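Local atomic coordinates of hypothetical protein VC0802 (Vibrio cholerae, PDB entry 1ZVP), a protein that is of unknown function but carries two ACT domains, a fold common in small-molecule-binding regulatory proteins, and has been proposed as a possible transport protein. Residues L10-M15 with A90-K94; S14-M20 with S72-V78; G22-F26 with S68-L73. One frame throughout, in Å; residues are numbered along the deposited sequence.

From the N terminus, the end of helix 3-11 and the turn after it meet helix 87-96 (interaction 1), closing the widest loop. The chain goes straight on into strand 17-19, which pairs with strand 71-76 (interaction 2) and closes a second loop within the first. After a short bend, residues 22-26 open strand 24-29 and meet the start of strand 71-76 (interaction 3), the innermost closure. The three closures nest without crossing. Interactions 1 and 2 share S14 and M15, and 2 and 3 share S72, L73 and a water. Together they pack the helix end on helix 87-96, add strand 17-19 as an edge of the four-stranded sheet, and join that sheet to the three-stranded one.

Interaction 1 of 3, residues L10-M15 with A90-K94; sequences LLLQSM and AFATK
The methyl group of A90 packs against the last turn of helix 3-11, its CB 4.1 Å from L10 CB and close to the L10-L11 peptide. L11 reaches toward helix 87-96: its CD2 lies 3.6 Å from K94 CG and 4.1 Å from T93 CG2, and the L11 and K94 chains slide past each other in opposite directions. M15, further along the turn, crosses F91 at about a right angle, with M15 CG 3.7 Å from F91 CB. Bends at chi2 (-58°) and chi3 fold the thioether back, bringing M15 SD to 4.0 Å from F91 CB and leaving M15 CE beside K94 CE, with A90 CB at the limit of contact. The aromatic ring of F91 itself leads away to L76 and I113, so M15 meets the base of that side chain. The aliphatic chain of K94 runs along L11 and M15. Its CD rests 3.9 Å from M15 CG, and a bend at the end of an otherwise extended chain carries NZ to the turn that follows the helix. The sound bond of this ammonium group is to E129 O, in the C-terminal segment; NZ also lies 2.8 Å from Q13 O, a weak hydrogen bond whose geometry is uncertain. T93 OG1 turns back to A89 O of its own helix. The apolar contacts of A90, L11 and M15 thus join the N-terminal helix to helix 87-96, which follows strand 71-76 as the first helix of the ACT-type alpha/beta unit.

Interaction 2 of 3, residues S14-M20 with S72-V78; sequences SMSPELM and SLITLTV
E18 and T75 form the central antiparallel hydrogen-bonded pair: E18 N donates to T75 O at 2.9 Å and T75 N returns a bond to E18 O. M20 N extends the pairing to L73 O (2.8 Å, 168° at the hydrogen), and L73 N donates to a water. P17 with L76 and L19 with I74 are the non-hydrogen-bonded pairs; CA-H groups of P17 and I74 add contacts to T75 O and E18 O. In the sheet order 17-19, 71-76, 111-116, 103-106, strand 17-19 takes the edge place next to 71-76, as the last strand does in an ACT sheet. Ahead of P17 the strand pairing gives way to S16 O, which takes two bonds from T77. T77 OG1 comes in the carbonyl plane on a lone pair, at 2.6 Å, while T77 N, at 3.1 Å, sits well above that plane. V78 N adds a weak bond to M15 O, and S14 OG accepts from S16 N in an ST turn. Apolar contacts fall on both faces. P17 CB meets I74 CG2 and L19 CD2 meets I74 CG1, both at 3.8 Å, on the face where helix 120-127 packs; M15 CB abuts L76 CG. On the E18 and T75 face, M20 folds its CE to 3.8 Å from T75 CB. E18 CG stands between the backbone N and the carbonyl carbon (chi1 41°), and the extended chain beyond it lays E18 CD 3.4 Å from T77 CG2. T75 OG1 is hydrogen-bonded to H112. Main-chain bonds thus set the register, and two donors on S16 O secure the end of the pairing.

Interaction 3 of 3, residues G22-F26 with S68-L73; sequences GDYVF and SALFSL
Y24 and F71 form a single antiparallel bridge with two main-chain bonds: Y24 N donates to F71 O on a lone pair (2.8 Å), and F71 N donates to Y24 O at the same length. D23 CA adds a CA-H contact to F71 O. Beside the bridge F26 crosses F71 at about a right angle and presents its edge to the F71 face, an edge-to-face pair with centroids 5.4 Å apart and planes at 68°; F26 CE2 lies over the rim rather than the middle of the ring. F71 CG stands anti to the carbonyl carbon (chi1 -70°), which brings its ring to F26. The Y24 ring reaches to L73, its CE2 4.0 Å from L73 CB, with F71 O at the ring edge near its plane. V25 and L70 lie side by side pointing the same way, V25 CG1 3.9 Å from L70 CD2, while V25 CB touches S68 CB at 3.6 Å. L70 CD1 reaches the carboxylate of D23. The two strands run at 117° and part after this one bridge: 24-29 goes on to pair with 50-56 in the three-stranded sheet, whereas 71-76 enters the four-stranded sheet, consistent with a join between the two ACT-type sheets. Two waters lie beside it. One, bound to L73 N, is also near G22 O; the other lies within hydrogen-bonding distance of G22 O, D23 OD1 (2.8 Å) and S72 OG. D23 OD2 forms a salt bridge with K117 NZ, so the two carboxylate oxygens are held differently. F26 is packed further by an edge-to-face contact with F114 and by Y108 of the second subunit, and I42 lies against both Y24 and L73.

Interaction 1 of 3, residues L10-M15 with A90-K94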
loop_
_atom_site.group_PDB
_atom_site.type_symbol
_atom_site.label_atom_id
_atom_site.label_comp_id
_atom_site.label_asym_id
_atom_site.label_seq_id
_atom_site.Cartn_x
_atom_site.Cartn_y
_atom_site.Cartn_z
ATOM N N LEU D 10 -12.755 11.309 -9.839
ATOM C CA LEU D 10 -12.329 10.849 -8.515
ATOM C C LEU D 10 -11.301 11.768 -7.842
ATOM O O LEU D 10 -11.348 11.968 -6.630
ATOM C CB LEU D 10 -11.788 9.418 -8.598
ATOM C CG LEU D 10 -12.709 8.300 -8.115
ATOM C CD1 LEU D 10 -12.062 6.958 -8.346
ATOM C CD2 LEU D 10 -13.047 8.489 -6.633
ATOM N N LEU D 11 -10.378 12.308 -8.639
ATOM C CA LEU D 11 -9.411 13.315 -8.207
ATOM C C LEU D 11 -10.084 14.568 -7.674
ATOM O O LEU D 11 -9.587 15.190 -6.740
ATOM C CB LEU D 11 -8.540 13.718 -9.390
ATOM C CG LEU D 11 -7.067 14.091 -9.229
ATOM C CD1 LEU D 11 -6.770 15.179 -10.211
ATOM C CD2 LEU D 11 -6.670 14.533 -7.836
ATOM N N LEU D 12 -11.210 14.937 -8.276
ATOM C CA LEU D 12 -11.952 16.147 -7.921
ATOM C C LEU D 12 -12.828 15.971 -6.680
ATOM O O LEU D 12 -13.665 16.822 -6.373
ATOM C CB LEU D 12 -12.810 16.590 -9.106
ATOM C CG LEU D 12 -12.280 17.518 -10.203
ATOM C CD1 LEU D 12 -10.808 17.368 -10.460
ATOM C CD2 LEU D 12 -13.059 17.299 -11.483
ATOM N N GLN D 13 -12.623 14.873 -5.960
ATOM C CA GLN D 13 -13.396 14.571 -4.762
ATOM C C GLN D 13 -12.534 14.484 -3.519
ATOM O O GLN D 13 -11.345 14.211 -3.605
ATOM C CB GLN D 13 -14.105 13.246 -4.933
ATOM C CG GLN D 13 -15.259 13.297 -5.890
ATOM C CD GLN D 13 -15.998 11.981 -5.910
ATOM O OE1 GLN D 13 -16.721 11.650 -4.959
ATOM N NE2 GLN D 13 -15.824 11.212 -6.989
ATOM N N SER D 14 -13.152 14.703 -2.366
ATOM C CA SER D 14 -12.507 14.513 -1.076
ATOM C C SER D 14 -12.256 13.024 -0.845
ATOM O O SER D 14 -13.070 12.177 -1.254
ATOM C CB SER D 14 -13.391 15.086 0.036
ATOM O OG SER D 14 -12.795 14.936 1.312
ATOM N N MET D 15 -11.126 12.705 -0.205
ATOM C CA MET D 15 -10.820 11.317 0.161
ATOM C C MET D 15 -11.344 10.999 1.552
ATOM O O MET D 15 -11.182 9.876 2.037
ATOM C CB MET D 15 -9.328 10.999 0.039
ATOM C CG MET D 15 -8.779 10.973 -1.405
ATOM S SD MET D 15 -9.557 9.814 -2.555
ATOM C CE MET D 15 -10.715 10.870 -3.431
ATOM N N ALA D 90 -5.990 8.804 -7.648
ATOM C CA ALA D 90 -6.607 10.012 -7.070
ATOM C C ALA D 90 -5.917 10.494 -5.805
ATOM O O ALA D 90 -5.445 11.626 -5.770
ATOM C CB ALA D 90 -8.097 9.799 -6.816
ATOM N N PHE D 91 -5.839 9.644 -4.778
ATOM C CA PHE D 91 -5.202 10.061 -3.527
ATOM C C PHE D 91 -3.696 10.283 -3.620
ATOM O O PHE D 91 -3.184 11.247 -3.044
ATOM C CB PHE D 91 -5.636 9.241 -2.290
ATOM C CG PHE D 91 -5.103 7.840 -2.216
ATOM C CD1 PHE D 91 -5.953 6.759 -2.397
ATOM C CD2 PHE D 91 -3.778 7.587 -1.884
ATOM C CE1 PHE D 91 -5.476 5.448 -2.295
ATOM C CE2 PHE D 91 -3.299 6.291 -1.788
ATOM C CZ PHE D 91 -4.151 5.221 -1.983
ATOM N N ALA D 92 -3.006 9.415 -4.367
ATOM C CA ALA D 92 -1.583 9.557 -4.627
ATOM C C ALA D 92 -1.259 10.861 -5.355
ATOM O O ALA D 92 -0.260 11.518 -5.036
ATOM C CB ALA D 92 -1.061 8.360 -5.398
ATOM N N THR D 93 -2.098 11.227 -6.327
ATOM C CA THR D 93 -1.978 12.500 -7.049
ATOM C C THR D 93 -2.202 13.727 -6.165
ATOM O O THR D 93 -1.455 14.705 -6.279
ATOM C CB THR D 93 -2.941 12.572 -8.258
ATOM O OG1 THR D 93 -2.607 11.545 -9.178
ATOM C CG2 THR D 93 -2.835 13.906 -8.984
ATOM N N LYS D 94 -3.230 13.688 -5.312
ATOM C CA LYS D 94 -3.525 14.797 -4.409
ATOM C C LYS D 94 -2.351 15.084 -3.475
ATOM O O LYS D 94 -2.045 16.246 -3.185
ATOM C CB LYS D 94 -4.743 14.486 -3.557
ATOM C CG LYS D 94 -6.044 14.505 -4.278
ATOM C CD LYS D 94 -7.098 13.906 -3.374
ATOM C CE LYS D 94 -8.467 14.253 -3.848
ATOM N NZ LYS D 94 -8.878 15.612 -3.424
#

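Interaction 2 of 3, residues S14-M20 with S72-V78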
loop_
_atom_site.group_PDB
_atom_site.type_symbol
_atom_site.label_atom_id
_atom_site.label_comp_id
_atom_site.label_asym_id
_atom_site.label_seq_id
_atom_site.Cartn_x
_atom_site.Cartn_y
_atom_site.Cartn_z
ATOM N N SER D 14 -13.152 14.703 -2.366
ATOM C CA SER D 14 -12.507 14.513 -1.076
ATOM C C SER D 14 -12.256 13.024 -0.845
ATOM O O SER D 14 -13.070 12.177 -1.254
ATOM C CB SER D 14 -13.391 15.086 0.036
ATOM O OG SER D 14 -12.795 14.936 1.312
ATOM N N MET D 15 -11.126 12.705 -0.205
ATOM C CA MET D 15 -10.820 11.317 0.161
ATOM C C MET D 15 -11.344 10.999 1.552
ATOM O O MET D 15 -11.182 9.876 2.037
ATOM C CB MET D 15 -9.328 10.999 0.039
ATOM C CG MET D 15 -8.779 10.973 -1.405
ATOM S SD MET D 15 -9.557 9.814 -2.555
ATOM C CE MET D 15 -10.715 10.870 -3.431
ATOM N N SER D 16 -12.004 11.994 2.158
ATOM C CA SER D 16 -12.497 11.943 3.534
ATOM C C SER D 16 -11.447 11.425 4.533
ATOM O O SER D 16 -11.688 10.436 5.230
ATOM C CB SER D 16 -13.801 11.134 3.617
ATOM O OG SER D 16 -14.878 11.835 3.015
ATOM N N PRO D 17 -10.278 12.099 4.606
ATOM C CA PRO D 17 -9.176 11.597 5.427
ATOM C C PRO D 17 -9.388 11.749 6.934
ATOM O O PRO D 17 -10.106 12.643 7.386
ATOM C CB PRO D 17 -7.996 12.453 4.973
ATOM C CG PRO D 17 -8.605 13.723 4.580
ATOM C CD PRO D 17 -9.911 13.359 3.937
ATOM N N GLU D 18 -8.768 10.867 7.706
ATOM C CA GLU D 18 -8.773 11.005 9.145
ATOM C C GLU D 18 -7.414 10.659 9.711
ATOM O O GLU D 18 -6.831 9.640 9.349
ATOM C CB GLU D 18 -9.869 10.149 9.774
ATOM C CG GLU D 18 -10.014 8.791 9.160
ATOM C CD GLU D 18 -10.900 7.877 9.962
ATOM O OE1 GLU D 18 -10.764 6.640 9.809
ATOM O OE2 GLU D 18 -11.735 8.385 10.741
ATOM N N LEU D 19 -6.905 11.532 10.573
ATOM C CA LEU D 19 -5.608 11.338 11.211
ATOM C C LEU D 19 -5.766 10.428 12.417
ATOM O O LEU D 19 -6.517 10.747 13.335
ATOM C CB LEU D 19 -5.042 12.676 11.684
ATOM C CG LEU D 19 -3.575 13.071 11.519
ATOM C CD1 LEU D 19 -3.133 13.806 12.758
ATOM C CD2 LEU D 19 -2.606 11.920 11.175
ATOM N N MET D 20 -5.043 9.307 12.405
ATOM C CA MET D 20 -5.026 8.343 13.517
ATOM C C MET D 20 -3.977 8.696 14.581
ATOM O O MET D 20 -3.000 9.398 14.307
ATOM C CB MET D 20 -4.784 6.909 12.999
ATOM C CG MET D 20 -5.756 6.445 11.899
ATOM S SD MET D 20 -7.471 6.510 12.432
ATOM C CE MET D 20 -8.097 7.501 11.150
ATOM N N SER D 72 3.006 9.515 10.343
ATOM C CA SER D 72 1.632 9.636 10.792
ATOM C C SER D 72 0.749 8.764 9.923
ATOM O O SER D 72 1.065 8.517 8.766
ATOM C CB SER D 72 1.177 11.078 10.714
ATOM O OG SER D 72 1.900 11.853 11.641
ATOM N N LEU D 73 -0.347 8.286 10.493
ATOM C CA LEU D 73 -1.249 7.400 9.773
ATOM C C LEU D 73 -2.584 8.080 9.481
ATOM O O LEU D 73 -3.252 8.593 10.376
ATOM C CB LEU D 73 -1.451 6.085 10.527
ATOM C CG LEU D 73 -2.613 5.203 10.077
ATOM C CD1 LEU D 73 -2.388 4.637 8.686
ATOM C CD2 LEU D 73 -2.820 4.099 11.078
ATOM N N ILE D 74 -2.940 8.067 8.202
ATOM C CA ILE D 74 -4.165 8.651 7.695
ATOM C C ILE D 74 -4.976 7.545 7.024
ATOM O O ILE D 74 -4.471 6.815 6.185
ATOM C CB ILE D 74 -3.870 9.834 6.729
ATOM C CG1 ILE D 74 -3.254 11.002 7.517
ATOM C CG2 ILE D 74 -5.124 10.266 5.990
ATOM C CD1 ILE D 74 -2.523 12.032 6.682
ATOM N N THR D 75 -6.222 7.391 7.449
ATOM C CA THR D 75 -7.133 6.474 6.788
ATOM C C THR D 75 -8.088 7.262 5.900
ATOM O O THR D 75 -8.508 8.363 6.246
ATOM C CB THR D 75 -7.911 5.623 7.804
ATOM O OG1 THR D 75 -6.989 4.820 8.543
ATOM C CG2 THR D 75 -8.911 4.720 7.107
ATOM N N LEU D 76 -8.409 6.698 4.745
ATOM C CA LEU D 76 -9.390 7.284 3.851
ATOM C C LEU D 76 -10.722 6.629 4.130
ATOM O O LEU D 76 -10.853 5.423 3.974
ATOM C CB LEU D 76 -8.966 7.045 2.408
ATOM C CG LEU D 76 -7.978 8.008 1.762
ATOM C CD1 LEU D 76 -7.230 8.926 2.738
ATOM C CD2 LEU D 76 -7.023 7.195 0.920
ATOM N N THR D 77 -11.696 7.422 4.572
ATOM C CA THR D 77 -13.030 6.895 4.880
ATOM C C THR D 77 -13.943 6.834 3.651
ATOM O O THR D 77 -15.020 6.228 3.706
ATOM C CB THR D 77 -13.735 7.657 6.035
ATOM O OG1 THR D 77 -13.846 9.047 5.716
ATOM C CG2 THR D 77 -12.968 7.505 7.315
ATOM N N VAL D 78 -13.506 7.445 2.547
ATOM C CA VAL D 78 -14.217 7.368 1.271
ATOM C C VAL D 78 -14.586 5.909 0.922
ATOM O O VAL D 78 -13.820 4.955 1.158
ATOM C CB VAL D 78 -13.431 8.079 0.125
ATOM C CG1 VAL D 78 -12.327 7.178 -0.457
ATOM C CG2 VAL D 78 -14.376 8.567 -0.971
HETATM O O HOH W 1 -0.822 8.871 13.185
#

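Interaction 3 of 3, residues G22-F26 with S68-L73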
loop_
_atom_site.group_PDB
_atom_site.type_symbol
_atom_site.label_atom_id
_atom_site.label_comp_id
_atom_site.label_asym_id
_atom_site.label_seq_id
_atom_site.Cartn_x
_atom_site.Cartn_y
_atom_site.Cartn_z
ATOM N N GLY D 22 -0.852 8.016 17.026
ATOM C CA GLY D 22 0.390 7.249 17.018
ATOM C C GLY D 22 1.457 7.698 16.035
ATOM O O GLY D 22 1.147 8.174 14.930
ATOM N N ASP D 23 2.720 7.547 16.439
ATOM C CA ASP D 23 3.854 7.738 15.528
ATOM C C ASP D 23 4.328 6.373 15.092
ATOM O O ASP D 23 4.529 5.493 15.922
ATOM C CB ASP D 23 5.021 8.484 16.193
ATOM C CG ASP D 23 4.647 9.882 16.680
ATOM O OD1 ASP D 23 3.608 10.459 16.261
ATOM O OD2 ASP D 23 5.429 10.412 17.501
ATOM N N TYR D 24 4.512 6.194 13.791
ATOM C CA TYR D 24 4.826 4.885 13.259
ATOM C C TYR D 24 6.178 4.899 12.592
ATOM O O TYR D 24 6.650 5.952 12.183
ATOM C CB TYR D 24 3.710 4.390 12.311
ATOM C CG TYR D 24 2.429 4.078 13.066
ATOM C CD1 TYR D 24 2.233 2.829 13.660
ATOM C CD2 TYR D 24 1.434 5.047 13.217
ATOM C CE1 TYR D 24 1.079 2.557 14.377
ATOM C CE2 TYR D 24 0.277 4.784 13.930
ATOM C CZ TYR D 24 0.106 3.538 14.506
ATOM O OH TYR D 24 -1.050 3.275 15.208
ATOM N N VAL D 25 6.803 3.728 12.527
ATOM C CA VAL D 25 8.093 3.558 11.883
ATOM C C VAL D 25 8.076 2.287 11.047
ATOM O O VAL D 25 7.348 1.346 11.357
ATOM C CB VAL D 25 9.261 3.516 12.911
ATOM C CG1 VAL D 25 9.335 4.812 13.695
ATOM C CG2 VAL D 25 9.141 2.323 13.857
ATOM N N PHE D 26 8.863 2.276 9.976
ATOM C CA PHE D 26 9.019 1.090 9.144
ATOM C C PHE D 26 10.317 0.392 9.502
ATOM O O PHE D 26 11.336 1.042 9.713
ATOM C CB PHE D 26 9.020 1.455 7.655
ATOM C CG PHE D 26 7.643 1.629 7.059
ATOM C CD1 PHE D 26 7.187 0.760 6.075
ATOM C CD2 PHE D 26 6.808 2.674 7.468
ATOM C CE1 PHE D 26 5.924 0.925 5.510
ATOM C CE2 PHE D 26 5.542 2.841 6.915
ATOM C CZ PHE D 26 5.100 1.969 5.934
ATOM N N SER D 68 13.950 4.884 12.987
ATOM C CA SER D 68 13.469 5.156 11.629
ATOM C C SER D 68 12.937 6.600 11.613
ATOM O O SER D 68 12.926 7.270 12.664
ATOM C CB SER D 68 12.386 4.138 11.229
ATOM O OG SER D 68 11.648 4.535 10.073
ATOM N N ALA D 69 12.535 7.088 10.434
ATOM C CA ALA D 69 11.840 8.371 10.333
ATOM C C ALA D 69 10.414 8.165 10.825
ATOM O O ALA D 69 9.841 7.091 10.626
ATOM C CB ALA D 69 11.851 8.874 8.909
ATOM N N LEU D 70 9.858 9.183 11.480
ATOM C CA LEU D 70 8.515 9.101 12.057
ATOM C C LEU D 70 7.400 9.340 11.041
ATOM O O LEU D 70 7.466 10.275 10.237
ATOM C CB LEU D 70 8.350 10.063 13.238
ATOM C CG LEU D 70 9.131 9.882 14.540
ATOM C CD1 LEU D 70 8.509 10.758 15.622
ATOM C CD2 LEU D 70 9.183 8.440 14.997
ATOM N N PHE D 71 6.377 8.485 11.110
ATOM C CA PHE D 71 5.214 8.527 10.230
ATOM C C PHE D 71 3.885 8.739 10.965
ATOM O O PHE D 71 3.664 8.224 12.065
ATOM C CB PHE D 71 5.141 7.251 9.403
ATOM C CG PHE D 71 6.211 7.144 8.358
ATOM C CD1 PHE D 71 6.090 7.813 7.146
ATOM C CD2 PHE D 71 7.337 6.360 8.576
ATOM C CE1 PHE D 71 7.073 7.712 6.175
ATOM C CE2 PHE D 71 8.329 6.252 7.606
ATOM C CZ PHE D 71 8.193 6.928 6.402
ATOM N N SER D 72 3.006 9.515 10.343
ATOM C CA SER D 72 1.632 9.636 10.792
ATOM C C SER D 72 0.749 8.764 9.923
ATOM O O SER D 72 1.065 8.517 8.766
ATOM C CB SER D 72 1.177 11.078 10.714
ATOM O OG SER D 72 1.900 11.853 11.641
ATOM N N LEU D 73 -0.347 8.286 10.493
ATOM C CA LEU D 73 -1.249 7.400 9.773
ATOM C C LEU D 73 -2.584 8.080 9.481
ATOM O O LEU D 73 -3.252 8.593 10.376
ATOM C CB LEU D 73 -1.451 6.085 10.527
ATOM C CG LEU D 73 -2.613 5.203 10.077
ATOM C CD1 LEU D 73 -2.388 4.637 8.686
ATOM C CD2 LEU D 73 -2.820 4.099 11.078
HETATM O O HOH W 1 -0.822 8.871 13.185
HETATM O O HOH W 2 1.690 10.965 14.336
#